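ABC transporter ATP-binding protein (Leptospira interrogans serovar Copenhageni, PDB 4HZI) probably binds and hydrolyses ATP as the ATPase subunit of an orphan ABC transporter involved in manganese utilization and tolerance. Local coordinates at residues N172-S176 with G177-K181. Residues are numbered along the deposited sequence; the frame is centred on the assembly and turned at random.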
loop_
_atom_site.group_PDB
_atom_site.type_symbol
_atom_site.label_atom_id
_atom_site.label_comp_id
_atom_site.label_asym_id
_atom_site.label_seq_id
_atom_site.Cartn_x
_atom_site.Cartn_y
_atom_site.Cartn_z
ATOM N N ASN A 172 9.097 14.041 -12.916
ATOM C CA ASN A 172 8.992 12.638 -13.284
ATOM C C ASN A 172 10.302 11.856 -13.228
ATOM O O ASN A 172 10.284 10.633 -13.301
ATOM C CB ASN A 172 8.300 12.473 -14.648
ATOM C CG ASN A 172 6.780 12.616 -14.554
ATOM O OD1 ASN A 172 6.177 12.415 -13.488
ATOM N ND2 ASN A 172 6.149 12.963 -15.675
ATOM N N THR A 173 11.425 12.528 -13.023
ATOM C CA THR A 173 12.681 11.819 -12.858
ATOM C C THR A 173 13.076 11.652 -11.405
ATOM O O THR A 173 14.104 11.042 -11.106
ATOM C CB THR A 173 13.817 12.503 -13.642
ATOM O OG1 THR A 173 14.155 13.757 -13.027
ATOM C CG2 THR A 173 13.383 12.718 -15.084
ATOM N N LEU A 174 12.279 12.188 -10.480
ATOM C CA LEU A 174 12.589 12.013 -9.072
ATOM C C LEU A 174 12.306 10.574 -8.616
ATOM O O LEU A 174 11.414 9.906 -9.174
ATOM C CB LEU A 174 11.748 12.980 -8.233
ATOM C CG LEU A 174 11.943 14.482 -8.491
ATOM C CD1 LEU A 174 10.905 15.245 -7.685
ATOM C CD2 LEU A 174 13.336 14.944 -8.122
ATOM N N SER A 175 13.042 10.137 -7.596
ATOM C CA SER A 175 12.740 8.895 -6.878
ATOM C C SER A 175 11.324 9.006 -6.239
ATOM O O SER A 175 10.774 10.107 -6.074
ATOM C CB SER A 175 13.812 8.622 -5.828
ATOM O OG SER A 175 13.574 9.372 -4.629
ATOM N N SER A 176 10.724 7.878 -5.903
ATOM C CA SER A 176 9.351 7.874 -5.484
ATOM C C SER A 176 9.223 8.645 -4.165
ATOM O O SER A 176 8.275 9.374 -4.015
ATOM C CB SER A 176 8.829 6.436 -5.333
ATOM O OG SER A 176 9.618 5.775 -4.370
ATOM N N GLY A 177 10.208 8.526 -3.271
ATOM C CA GLY A 177 10.162 9.251 -1.958
ATOM C C GLY A 177 10.358 10.764 -2.126
ATOM O O GLY A 177 9.705 11.590 -1.472
ATOM N N GLU A 178 11.245 11.113 -3.048
ATOM C CA GLU A 178 11.472 12.506 -3.441
ATOM C C GLU A 178 10.257 13.178 -4.038
ATOM O O GLU A 178 10.050 14.349 -3.767
ATOM C CB GLU A 178 12.627 12.585 -4.453
ATOM C CG GLU A 178 13.948 12.250 -3.824
ATOM C CD GLU A 178 15.118 12.159 -4.801
ATOM O OE1 GLU A 178 14.920 11.967 -6.020
ATOM O OE2 GLU A 178 16.254 12.250 -4.301
ATOM N N LYS A 179 9.457 12.482 -4.850
ATOM C CA LYS A 179 8.222 13.086 -5.357
ATOM C C LYS A 179 7.338 13.536 -4.210
ATOM O O LYS A 179 6.724 14.600 -4.286
ATOM C CB LYS A 179 7.468 12.123 -6.235
ATOM C CG LYS A 179 8.155 11.924 -7.568
ATOM C CD LYS A 179 7.422 10.915 -8.417
ATOM C CE LYS A 179 8.277 10.561 -9.620
ATOM N NZ LYS A 179 7.483 9.740 -10.530
ATOM N N LYS A 180 7.255 12.713 -3.159
ATOM C CA LYS A 180 6.401 13.053 -2.022
ATOM C C LYS A 180 6.935 14.280 -1.285
ATOM O O LYS A 180 6.151 15.102 -0.844
ATOM C CB LYS A 180 6.200 11.868 -1.068
ATOM C CG LYS A 180 5.550 10.631 -1.684
ATOM C CD LYS A 180 4.216 10.918 -2.312
ATOM C CE LYS A 180 3.608 9.678 -2.958
ATOM N NZ LYS A 180 2.665 9.000 -2.057
ATOM N N LYS A 181 8.263 14.446 -1.206
ATOM C CA LYS A 181 8.850 15.657 -0.624
ATOM C C LYS A 181 8.405 16.874 -1.367
ATOM O O LYS A 181 8.066 17.880 -0.765
ATOM C CB LYS A 181 10.383 15.624 -0.659
ATOM C CG LYS A 181 11.004 14.449 0.048
ATOM C CD LYS A 181 12.523 14.449 -0.108
ATOM C CE LYS A 181 13.094 13.124 0.340
ATOM N NZ LYS A 181 14.588 13.179 0.471
HETATM O O HOH W 1 12.851 7.905 -2.597
#
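Ser175 and Glu178 close a capping box at the start of helix 176-188, within the Leu-Ser-Ser-Gly-Glu sequence that corresponds to the ABC signature motif, LSGGQ in its classical form. In ABC transporters generally, the signature of one nucleotide-binding domain meets the ATP on the Walker A loop of the other when the two close around nucleotide. The box is asymmetric. Ser175 N gives a hydrogen bond to Glu178 OE1 at 3.1 Å, reaching the oxygen on its anti side from 30° out of the carboxylate plane, whereas the return bond, from Glu178 N to Ser175 OG at 3.3 Å, is weak. With chi1 at 82°, Ser175 OG sits between its own N and C, turned towards the first turn; there a water lies 2.6 Å from Ser175 OG and weakly accepts from Gly177 N. The first turn is completed by the backbone hydrogen bond from Lys179 N to Ser175 O, 3.0 Å. Leu174, just before the cap, lays CB against Glu178 CB and, at 3.8 Å, against Lys179 CG. Extended beyond CG, the Lys179 chain runs back along the loop, and its CE passes 3.2 Å from Leu174 O. Farther out, Leu174 packs on Lys166 and Gln169, earlier in the same loop, while Ser176, Glu178, Lys180 and Lys181 touch helix 206-222, where Lys181 forms a salt bridge with Asp211. Lys180 NZ hydrogen-bonds Ser115 OG and the carbonyls of Pro200 and Ser202, tying the helix to the loops after strands 110-113 and 194-198.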